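Local coordinates for surface layer protein (Geobacillus stearothermophilus, PDB 4UJ7) that probably self-assembles into the surface layer of the cell envelope and is represented here by its domains 5 and 6, with bound calcium ions, at residues E16-D21 with I89-G94; V51-D56 with Y75-N80; V140-A145 with G151-D156; T198-V201 with V206-G209. One frame throughout, in Å; residues are numbered along the deposited sequence. Where two conformers were deposited one is given.

How the contacts relate
Contacts 1 and 2 belong to the first Big-like domain of this fragment, contacts 3 and 4 to the second, and the two pairs do not touch. Contacts 1 and 2 are buried, join facing sheets of one sandwich and involve no hydrogen bond between their segments. They meet at the sheet shared by strands 85-93 and 52-55, where Ile91 lies against Val53. Contacts 3 and 4 are only partly buried and bind neighbouring hairpin strands mainly through backbone hydrogen bonds. Their side chains meet across the interior: Ile153, just past its strand, packs its CD1 on Leu208 CD1 at 4.0 Å, and Val140 CG2 lies 4.0 Å from Val201 CG1.

Contact 1. Residues E16-D21 with I89-G94; sequences ETIAVD and ITIKSG
Ile18 and Ile91 cross at a slant, each side chain setting out toward the opposing strand, and meet through their branch methyls: Ile18 CG2 lies 3.9 Å from Ile91 CG2. In both residues CG2 is the branch opposite the backbone N, and this puts the two methyls forward into the gap. The other arm of Ile18 starts beside its own backbone N (chi1 -56°) and then runs on extended (chi2 172°), carrying CD1 along strand 89-93 rather than back toward Ile91 CG2. There CD1 rests on main chain, 3.7 Å from Ile91 O and 4.0 Å from Ser93 N, with Ser93 CB a little farther off at 4.3 Å. Ser93 thus offers its carbon to Ile18, while its hydroxyl is hydrogen-bonded to Asn50 O.

The strand segments approach to 8.8 Å with 144° between their directions, too far apart for backbone pairing and consistent with strands of two different sheets facing each other. Strand 15-20 pairs with strand 32-41 in one sheet, strand 85-93 with 96-105 and 52-55 in the other, so the contact spans the interior of a Big-like beta sandwich. Val37, Val98, Val100 and Phe35 continue the apolar filling around the two isoleucines. With no hydrogen bond or charge pair between the segments, cohesion between them probably rests on van der Waals contact and the exclusion of water.

Contact 2. Residues V51-D56 with Y75-N80; sequences VNVTSD and YTVTVN
This contact is a face-to-face join within the first Big-like beta sandwich of this fragment: residues 51-56, mostly the edge strand 52-55 of one sheet, lie over strand 75-80 of the other. Val51 pairs with Tyr75 and Val53 with Val77, so the register advances in the same sense along both segments. CA atoms are 7.9 Å apart for Val53 and Val77, a spacing that suits opposed sheets and excludes backbone pairing.

At one end Val51 sits over the ring of Tyr75. Its CG2 is 4.0 Å from the ring centroid and 17° off the normal, a CH-pi contact over the face, displaced toward the rim on the CD2 side; the nearest ring atom, Tyr75 CD2, is 3.8 Å from Val51 CG2. Val51 was modelled in two conformers, and this geometry describes one of them. The ring stands roughly perpendicular to the CA–CB–CG plane (chi2 -84°), which turns its broad side to the valine. The far end is anchored where Tyr75 OH hydrogen-bonds with Gly49 O and Gln72 N, tying the ring to the neighbouring loops.

Farther along, Val53 and Val77 set out toward each other and their side chains slide past in opposite senses. Val65 adjoins Val53 and Tyr75, Val63 and Phe35 adjoin Val77, and Ile91 backs Val53 from its own sheet. Between the two valines the touch is a single pair of methyls, Val53 CG1 and Val77 CG2, 4.0 Å apart.

Contact 3. Residues V140-A145 with G151-D156; sequences VYAVDA and GDITND
Backbone hydrogen bonds bring Val140 and Ala142 together with residues 151-153. Ala142 N donates to Gly151 O (2.8 Å), and the return bond from Gly151 N to Ala142 O is weak. Past the non-hydrogen-bonded pair Tyr141 and Asp152, Ile153 N reaches Val140 O at 2.9 Å, almost straight onto the carbonyl with a C=O...N angle of 164°.

Side-chain polar groups take over next. Thr154 OG1 accepts from Val140 N (2.9 Å, 165° at the hydrogen) and donates to Asp152 OD1 at 2.6 Å, approaching the syn side of the carboxylate. That same oxygen receives Thr154 N at 3.1 Å, closing an Asx turn, while Asp152 OD2 forms a salt bridge with Lys139. The threonine hydroxyl thus substitutes for a backbone acceptor where the chain leaves the sheet.

Apolar contact comes from Ile153, whose CG1 lies 3.8 Å from Val140 CG1, its side chain slanting across the valine.

A separate contact is made at the Tyr141 ring, whose edge meets Gly151 O near the ring plane.

Together these features describe an antiparallel beta hairpin, strands 135-144 and 149-152, whose second strand exits through an Asx turn in the fragment's second Big-like domain.

Contact 4. Residues T198-V201 with V206-G209; sequences TLTV and VTLG
Val201 O takes two backbone donors from the opposite strand: Leu208 N at 2.8 Å, lying in the carbonyl plane, and Gly209 N, a weak bond at 3.5 Å. Two consecutive residues facing one define a classic beta bulge, here in the antiparallel hairpin of strands 195-203 and 206-216. The backbone of Leu208 supplies the evidence, since its psi of -32° turns the next peptide, so that Gly209 N also faces Val201 O, which Leu208 N already reaches. Bonding in the other direction is regular: Val201 N donates to Gly209 O at 2.9 Å, nearly straight, with 172° at the hydrogen. The strand segments run 127° apart, well short of antiparallel, as expected where a bulge accentuates the twist.

Side chains add contacts on both flanks. Leu208 rests its CB 3.6 Å from Val201 O, close beside the doubly used carbonyl, and its side chain also touches Tyr113 and Val157. Val201 packs on Ile115 and Ile159, placing this part of the hairpin against the interior of the sandwich. Toward its start, strand 195-203 carries Glu197, which helps to bind a calcium ion, and that ion lies about 8 Å from the side chain of Leu199; the bulge itself coordinates no metal.

Thr200 and Thr207 meet through carbon rather than oxygen. In both, chi1 near -60° turns OG1 away from the carbonyl carbon and leaves CG2 to face the other strand, and the two side chains slant across each other with Thr200 CG2 3.9 Å from Thr207 CG2.

Contact 1. Residues E16-D21 with I89-G94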
loop_
_atom_site.group_PDB
_atom_site.type_symbol
_atom_site.label_atom_id
_atom_site.label_comp_id
_atom_site.label_asym_id
_atom_site.label_seq_id
_atom_site.Cartn_x
_atom_site.Cartn_y
_atom_site.Cartn_z
ATOM N N GLU A 16 -4.934 8.249 -21.219
ATOM C CA GLU A 16 -4.405 9.618 -21.209
ATOM C C GLU A 16 -3.281 9.848 -20.181
ATOM O O GLU A 16 -2.283 10.508 -20.483
ATOM C CB GLU A 16 -5.560 10.596 -20.961
ATOM C CG GLU A 16 -5.169 12.075 -21.010
ATOM C CD GLU A 16 -5.245 12.666 -22.404
ATOM O OE1 GLU A 16 -5.628 11.946 -23.349
ATOM O OE2 GLU A 16 -4.936 13.872 -22.558
ATOM N N THR A 17 -3.449 9.310 -18.966
ATOM C CA THR A 17 -2.566 9.601 -17.834
ATOM C C THR A 17 -2.289 8.267 -17.117
ATOM O O THR A 17 -3.241 7.524 -16.825
ATOM C CB THR A 17 -3.252 10.589 -16.845
ATOM O OG1 THR A 17 -3.570 11.819 -17.526
ATOM C CG2 THR A 17 -2.368 10.919 -15.631
ATOM N N ILE A 18 -1.011 7.983 -16.854
ATOM C CA ILE A 18 -0.629 6.941 -15.882
ATOM C C ILE A 18 -0.454 7.656 -14.553
ATOM O O ILE A 18 0.649 8.113 -14.239
ATOM C CB ILE A 18 0.661 6.187 -16.270
ATOM C CG1 ILE A 18 0.505 5.597 -17.670
ATOM C CG2 ILE A 18 0.997 5.062 -15.265
ATOM C CD1 ILE A 18 1.777 4.988 -18.230
ATOM N N ALA A 19 -1.537 7.764 -13.787
ATOM C CA ALA A 19 -1.488 8.461 -12.512
ATOM C C ALA A 19 -0.702 7.662 -11.460
ATOM O O ALA A 19 -0.731 6.429 -11.462
ATOM C CB ALA A 19 -2.897 8.771 -12.017
ATOM N N VAL A 20 0.031 8.383 -10.619
ATOM C CA VAL A 20 0.832 7.773 -9.573
ATOM C C VAL A 20 0.676 8.550 -8.270
ATOM O O VAL A 20 0.505 9.772 -8.292
ATOM C CB VAL A 20 2.312 7.615 -10.001
ATOM C CG1 VAL A 20 3.013 8.958 -10.213
ATOM C CG2 VAL A 20 3.058 6.720 -9.039
ATOM N N ASP A 21 0.710 7.834 -7.148
ATOM C CA ASP A 21 0.555 8.475 -5.842
ATOM C C ASP A 21 1.869 8.791 -5.120
ATOM O O ASP A 21 1.892 9.046 -3.900
ATOM C CB ASP A 21 -0.453 7.707 -4.974
ATOM C CG ASP A 21 0.110 6.432 -4.386
ATOM O OD1 ASP A 21 1.198 6.007 -4.785
ATOM O OD2 ASP A 21 -0.557 5.841 -3.522
ATOM N N ILE A 89 12.319 4.510 -12.096
ATOM C CA ILE A 89 11.389 3.464 -12.539
ATOM C C ILE A 89 10.594 4.023 -13.723
ATOM O O ILE A 89 9.929 5.070 -13.613
ATOM C CB ILE A 89 10.354 3.014 -11.457
ATOM C CG1 ILE A 89 10.991 2.506 -10.149
ATOM C CG2 ILE A 89 9.399 1.947 -12.016
ATOM C CD1 ILE A 89 12.153 1.536 -10.320
ATOM N N THR A 90 10.659 3.335 -14.854
ATOM C CA THR A 90 9.857 3.706 -16.006
ATOM C C THR A 90 8.622 2.820 -16.048
ATOM O O THR A 90 8.722 1.585 -16.057
ATOM C CB THR A 90 10.660 3.603 -17.330
ATOM O OG1 THR A 90 11.786 4.488 -17.277
ATOM C CG2 THR A 90 9.781 3.950 -18.529
ATOM N N ILE A 91 7.446 3.440 -16.044
ATOM C CA ILE A 91 6.180 2.730 -16.143
ATOM C C ILE A 91 5.611 3.065 -17.513
ATOM O O ILE A 91 5.422 4.243 -17.827
ATOM C CB ILE A 91 5.238 3.192 -15.011
ATOM C CG1 ILE A 91 5.894 2.930 -13.651
ATOM C CG2 ILE A 91 3.911 2.509 -15.131
ATOM C CD1 ILE A 91 5.432 3.889 -12.582
ATOM N N LYS A 92 5.352 2.046 -18.333
ATOM C CA LYS A 92 4.910 2.258 -19.717
ATOM C C LYS A 92 3.652 1.467 -20.034
ATOM O O LYS A 92 3.503 0.288 -19.631
ATOM C CB LYS A 92 6.020 1.865 -20.705
ATOM C CG LYS A 92 5.933 2.489 -22.097
ATOM C CD LYS A 92 7.274 2.367 -22.838
ATOM C CE LYS A 92 8.331 3.337 -22.303
ATOM N NZ LYS A 92 9.773 3.040 -22.609
ATOM N N SER A 93 2.755 2.099 -20.776
ATOM C CA SER A 93 1.587 1.439 -21.345
ATOM C C SER A 93 1.287 2.053 -22.709
ATOM O O SER A 93 0.967 3.235 -22.787
ATOM C CB SER A 93 0.383 1.599 -20.430
ATOM O OG SER A 93 -0.680 0.807 -20.914
ATOM N N GLY A 94 1.408 1.264 -23.778
ATOM C CA GLY A 94 1.252 1.797 -25.120
ATOM C C GLY A 94 2.228 2.931 -25.346
ATOM O O GLY A 94 3.413 2.769 -25.105
#

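Contact 2. Residues V51-D56 with Y75-N80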
loop_
_atom_site.group_PDB
_atom_site.type_symbol
_atom_site.label_atom_id
_atom_site.label_comp_id
_atom_site.label_asym_id
_atom_site.label_seq_id
_atom_site.Cartn_x
_atom_site.Cartn_y
_atom_site.Cartn_z
ATOM N N VAL A 51 0.520 -2.801 -18.025
ATOM C CA VAL A 51 1.681 -1.952 -17.736
ATOM C C VAL A 51 2.984 -2.737 -17.621
ATOM O O VAL A 51 3.013 -3.883 -17.134
ATOM C CB VAL A 51 1.519 -1.092 -16.446
ATOM C CG1 VAL A 51 0.366 -0.105 -16.571
ATOM C CG2 VAL A 51 1.370 -1.953 -15.196
ATOM N N ASN A 52 4.063 -2.105 -18.077
ATOM C CA ASN A 52 5.422 -2.542 -17.816
ATOM C C ASN A 52 6.097 -1.623 -16.847
ATOM O O ASN A 52 5.888 -0.403 -16.880
ATOM C CB ASN A 52 6.232 -2.526 -19.096
ATOM C CG ASN A 52 5.909 -3.679 -19.957
ATOM O OD1 ASN A 52 6.352 -4.824 -19.674
ATOM N ND2 ASN A 52 5.103 -3.431 -20.982
ATOM N N VAL A 53 6.894 -2.200 -15.966
ATOM C CA VAL A 53 7.727 -1.452 -15.035
ATOM C C VAL A 53 9.158 -1.936 -15.182
ATOM O O VAL A 53 9.425 -3.153 -15.195
ATOM C CB VAL A 53 7.271 -1.549 -13.545
ATOM C CG1 VAL A 53 5.897 -0.916 -13.381
ATOM C CG2 VAL A 53 7.307 -2.995 -13.033
ATOM N N THR A 54 10.063 -0.977 -15.305
ATOM C CA THR A 54 11.484 -1.260 -15.469
ATOM C C THR A 54 12.312 -0.268 -14.672
ATOM O O THR A 54 12.011 0.932 -14.629
ATOM C CB THR A 54 11.944 -1.168 -16.944
ATOM O OG1 THR A 54 11.593 0.109 -17.489
ATOM C CG2 THR A 54 11.347 -2.282 -17.792
ATOM N N SER A 55 13.350 -0.781 -14.029
ATOM C CA SER A 55 14.338 0.052 -13.362
ATOM C C SER A 55 15.444 0.316 -14.357
ATOM O O SER A 55 15.904 -0.599 -15.048
ATOM C CB SER A 55 14.924 -0.656 -12.153
ATOM O OG SER A 55 16.022 0.084 -11.664
ATOM N N ASP A 56 15.908 1.548 -14.391
ATOM C CA ASP A 56 16.902 1.899 -15.365
ATOM C C ASP A 56 18.329 1.659 -14.839
ATOM O O ASP A 56 19.302 1.908 -15.549
ATOM C CB ASP A 56 16.594 3.297 -15.905
ATOM C CG ASP A 56 15.187 3.362 -16.535
ATOM O OD1 ASP A 56 14.971 2.711 -17.581
ATOM O OD2 ASP A 56 14.284 4.030 -15.983
ATOM N N TYR A 75 -2.769 -0.648 -10.132
ATOM C CA TYR A 75 -1.686 -1.579 -9.793
ATOM C C TYR A 75 -0.837 -1.027 -8.662
ATOM O O TYR A 75 -0.709 0.200 -8.487
ATOM C CB TYR A 75 -0.750 -1.769 -10.990
ATOM C CG TYR A 75 -1.416 -2.352 -12.213
ATOM C CD1 TYR A 75 -1.573 -3.737 -12.361
ATOM C CD2 TYR A 75 -1.876 -1.507 -13.249
ATOM C CE1 TYR A 75 -2.199 -4.266 -13.485
ATOM C CE2 TYR A 75 -2.517 -2.036 -14.373
ATOM C CZ TYR A 75 -2.647 -3.417 -14.494
ATOM O OH TYR A 75 -3.259 -3.933 -15.601
ATOM N N THR A 76 -0.217 -1.927 -7.905
ATOM C CA THR A 76 0.784 -1.563 -6.921
ATOM C C THR A 76 2.167 -1.886 -7.445
ATOM O O THR A 76 2.401 -3.018 -7.906
ATOM C CB THR A 76 0.543 -2.294 -5.595
ATOM O OG1 THR A 76 -0.689 -1.822 -5.043
ATOM C CG2 THR A 76 1.657 -1.995 -4.609
ATOM N N VAL A 77 3.050 -0.908 -7.419
ATOM C CA VAL A 77 4.453 -1.083 -7.837
ATOM C C VAL A 77 5.306 -1.218 -6.582
ATOM O O VAL A 77 5.178 -0.432 -5.630
ATOM C CB VAL A 77 4.941 0.108 -8.696
ATOM C CG1 VAL A 77 6.425 -0.023 -9.012
ATOM C CG2 VAL A 77 4.109 0.244 -9.962
ATOM N N THR A 78 6.184 -2.223 -6.567
ATOM C CA THR A 78 7.120 -2.437 -5.450
ATOM C C THR A 78 8.541 -2.166 -5.892
ATOM O O THR A 78 8.978 -2.687 -6.919
ATOM C CB THR A 78 7.014 -3.882 -4.916
ATOM O OG1 THR A 78 5.706 -4.060 -4.377
ATOM C CG2 THR A 78 8.059 -4.146 -3.823
ATOM N N VAL A 79 9.261 -1.343 -5.130
ATOM C CA VAL A 79 10.655 -1.015 -5.408
ATOM C C VAL A 79 11.550 -1.575 -4.299
ATOM O O VAL A 79 11.315 -1.338 -3.115
ATOM C CB VAL A 79 10.866 0.526 -5.561
ATOM C CG1 VAL A 79 12.341 0.873 -5.781
ATOM C CG2 VAL A 79 9.968 1.108 -6.657
ATOM N N ASN A 80 12.575 -2.340 -4.692
ATOM C CA ASN A 80 13.526 -2.940 -3.761
ATOM C C ASN A 80 14.849 -2.197 -3.809
ATOM O O ASN A 80 15.469 -2.097 -4.876
ATOM C CB ASN A 80 13.732 -4.417 -4.134
ATOM C CG ASN A 80 12.414 -5.189 -4.221
ATOM O OD1 ASN A 80 11.754 -5.414 -3.205
ATOM N ND2 ASN A 80 12.028 -5.602 -5.437
#

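Contact 3. Residues V140-A145 with G151-D156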
loop_
_atom_site.group_PDB
_atom_site.type_symbol
_atom_site.label_atom_id
_atom_site.label_comp_id
_atom_site.label_asym_id
_atom_site.label_seq_id
_atom_site.Cartn_x
_atom_site.Cartn_y
_atom_site.Cartn_z
ATOM N N VAL A 140 3.253 -1.181 8.710
ATOM C CA VAL A 140 3.765 -0.052 9.477
ATOM C C VAL A 140 5.258 0.097 9.187
ATOM O O VAL A 140 6.016 -0.849 9.374
ATOM C CB VAL A 140 3.506 -0.199 10.996
ATOM C CG1 VAL A 140 3.973 1.050 11.740
ATOM C CG2 VAL A 140 2.017 -0.413 11.274
ATOM N N TYR A 141 5.648 1.277 8.691
ATOM C CA TYR A 141 7.053 1.578 8.380
ATOM C C TYR A 141 7.706 2.507 9.383
ATOM O O TYR A 141 7.074 3.434 9.902
ATOM C CB TYR A 141 7.174 2.228 7.001
ATOM C CG TYR A 141 6.676 1.373 5.863
ATOM C CD1 TYR A 141 7.410 0.282 5.420
ATOM C CD2 TYR A 141 5.463 1.650 5.249
ATOM C CE1 TYR A 141 6.954 -0.513 4.380
ATOM C CE2 TYR A 141 4.995 0.867 4.215
ATOM C CZ TYR A 141 5.744 -0.207 3.789
ATOM O OH TYR A 141 5.288 -0.971 2.744
ATOM N N ALA A 142 8.990 2.259 9.621
ATOM C CA ALA A 142 9.857 3.230 10.280
ATOM C C ALA A 142 10.521 4.147 9.228
ATOM O O ALA A 142 11.009 3.678 8.191
ATOM C CB ALA A 142 10.891 2.521 11.131
ATOM N N VAL A 143 10.547 5.447 9.513
ATOM C CA VAL A 143 10.965 6.468 8.554
ATOM C C VAL A 143 12.015 7.381 9.193
ATOM O O VAL A 143 11.803 7.861 10.302
ATOM C CB VAL A 143 9.730 7.288 8.097
ATOM C CG1 VAL A 143 10.117 8.391 7.132
ATOM C CG2 VAL A 143 8.702 6.368 7.451
ATOM N N ASP A 144 13.130 7.626 8.499
ATOM C CA ASP A 144 14.151 8.528 9.058
ATOM C C ASP A 144 13.768 9.997 8.868
ATOM O O ASP A 144 12.725 10.306 8.291
ATOM C CB ASP A 144 15.564 8.194 8.543
ATOM C CG ASP A 144 15.788 8.584 7.086
ATOM O OD1 ASP A 144 15.025 9.391 6.503
ATOM O OD2 ASP A 144 16.755 8.068 6.500
ATOM N N ALA A 145 14.609 10.906 9.364
ATOM C CA ALA A 145 14.276 12.335 9.378
ATOM C C ALA A 145 14.072 12.922 7.987
ATOM O O ALA A 145 13.341 13.906 7.838
ATOM C CB ALA A 145 15.339 13.123 10.142
ATOM N N GLY A 151 12.748 0.830 7.815
ATOM C CA GLY A 151 12.370 -0.495 8.312
ATOM C C GLY A 151 10.889 -0.755 8.138
ATOM O O GLY A 151 10.091 0.179 8.144
ATOM N N ASP A 152 10.533 -2.027 7.956
ATOM C CA ASP A 152 9.148 -2.470 7.997
ATOM C C ASP A 152 8.942 -3.153 9.348
ATOM O O ASP A 152 9.466 -4.235 9.595
ATOM C CB ASP A 152 8.874 -3.419 6.817
ATOM C CG ASP A 152 7.456 -3.963 6.800
ATOM O OD1 ASP A 152 6.789 -3.938 7.843
ATOM O OD2 ASP A 152 7.025 -4.451 5.737
ATOM N N ILE A 153 8.188 -2.494 10.229
ATOM C CA ILE A 153 8.028 -2.923 11.610
ATOM C C ILE A 153 6.663 -3.547 11.869
ATOM O O ILE A 153 6.240 -3.690 13.022
ATOM C CB ILE A 153 8.308 -1.773 12.637
ATOM C CG1 ILE A 153 7.316 -0.606 12.506
ATOM C CG2 ILE A 153 9.761 -1.293 12.525
ATOM C CD1 ILE A 153 7.317 0.326 13.708
ATOM N N THR A 154 5.990 -3.965 10.800
ATOM C CA THR A 154 4.644 -4.553 10.914
ATOM C C THR A 154 4.574 -5.714 11.889
ATOM O O THR A 154 3.587 -5.848 12.614
ATOM C CB THR A 154 4.097 -4.990 9.536
ATOM O OG1 THR A 154 4.269 -3.916 8.608
ATOM C CG2 THR A 154 2.607 -5.313 9.621
ATOM N N ASN A 155 5.611 -6.548 11.908
ATOM C CA ASN A 155 5.639 -7.686 12.809
ATOM C C ASN A 155 5.858 -7.305 14.281
ATOM O O ASN A 155 5.538 -8.083 15.179
ATOM C CB ASN A 155 6.692 -8.693 12.363
ATOM C CG ASN A 155 6.494 -10.058 13.001
ATOM O OD1 ASN A 155 5.364 -10.524 13.177
ATOM N ND2 ASN A 155 7.592 -10.692 13.368
ATOM N N ASP A 156 6.383 -6.106 14.510
ATOM C CA ASP A 156 6.752 -5.658 15.862
ATOM C C ASP A 156 5.606 -4.978 16.598
ATOM O O ASP A 156 5.621 -4.866 17.832
ATOM C CB ASP A 156 7.928 -4.681 15.790
ATOM C CG ASP A 156 9.162 -5.278 15.133
ATOM O OD1 ASP A 156 9.440 -6.476 15.332
ATOM O OD2 ASP A 156 9.863 -4.525 14.429
#

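Contact 4. Residues T198-V201 with V206-G209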
loop_
_atom_site.group_PDB
_atom_site.type_symbol
_atom_site.label_atom_id
_atom_site.label_comp_id
_atom_site.label_asym_id
_atom_site.label_seq_id
_atom_site.Cartn_x
_atom_site.Cartn_y
_atom_site.Cartn_z
ATOM N N THR A 198 -11.961 2.606 14.311
ATOM C CA THR A 198 -10.620 3.085 14.633
ATOM C C THR A 198 -9.720 1.946 15.111
ATOM O O THR A 198 -10.034 1.266 16.096
ATOM C CB THR A 198 -10.684 4.213 15.693
ATOM O OG1 THR A 198 -11.467 5.282 15.162
ATOM C CG2 THR A 198 -9.288 4.747 16.011
ATOM N N LEU A 199 -8.600 1.736 14.420
ATOM C CA LEU A 199 -7.576 0.809 14.893
ATOM C C LEU A 199 -6.412 1.543 15.508
ATOM O O LEU A 199 -5.932 2.521 14.958
ATOM C CB LEU A 199 -7.072 -0.078 13.751
ATOM C CG LEU A 199 -8.149 -0.815 12.959
ATOM C CD1 LEU A 199 -7.526 -1.659 11.848
ATOM C CD2 LEU A 199 -9.000 -1.688 13.880
ATOM N N THR A 200 -5.944 1.043 16.646
ATOM C CA THR A 200 -4.819 1.650 17.364
ATOM C C THR A 200 -3.569 0.816 17.169
ATOM O O THR A 200 -3.594 -0.409 17.353
ATOM C CB THR A 200 -5.151 1.831 18.865
ATOM O OG1 THR A 200 -6.338 2.626 18.969
ATOM C CG2 THR A 200 -4.018 2.538 19.606
ATOM N N VAL A 201 -2.472 1.483 16.799
ATOM C CA VAL A 201 -1.214 0.807 16.533
ATOM C C VAL A 201 -0.234 1.092 17.674
ATOM O O VAL A 201 0.074 2.255 17.949
ATOM C CB VAL A 201 -0.598 1.333 15.214
ATOM C CG1 VAL A 201 0.687 0.599 14.890
ATOM C CG2 VAL A 201 -1.589 1.217 14.061
ATOM N N VAL A 206 3.745 1.645 23.821
ATOM C CA VAL A 206 3.788 2.983 23.217
ATOM C C VAL A 206 2.808 3.077 22.036
ATOM O O VAL A 206 2.870 2.255 21.122
ATOM C CB VAL A 206 5.225 3.339 22.756
ATOM C CG1 VAL A 206 5.268 4.699 22.082
ATOM C CG2 VAL A 206 6.204 3.298 23.934
ATOM N N THR A 207 1.906 4.059 22.058
ATOM C CA THR A 207 0.985 4.263 20.922
ATOM C C THR A 207 1.685 5.015 19.790
ATOM O O THR A 207 2.217 6.110 19.999
ATOM C CB THR A 207 -0.305 5.001 21.333
ATOM O OG1 THR A 207 -0.989 4.257 22.351
ATOM C CG2 THR A 207 -1.259 5.199 20.117
ATOM N N LEU A 208 1.689 4.411 18.597
ATOM C CA LEU A 208 2.301 5.009 17.406
ATOM C C LEU A 208 1.314 5.849 16.593
ATOM O O LEU A 208 1.693 6.845 15.983
ATOM C CB LEU A 208 2.947 3.942 16.511
ATOM C CG LEU A 208 4.020 3.013 17.087
ATOM C CD1 LEU A 208 4.606 2.153 15.970
ATOM C CD2 LEU A 208 5.128 3.769 17.826
ATOM N N GLY A 209 0.047 5.454 16.594
ATOM C CA GLY A 209 -0.980 6.212 15.876
ATOM C C GLY A 209 -2.253 5.412 15.744
ATOM O O GLY A 209 -2.383 4.372 16.371
#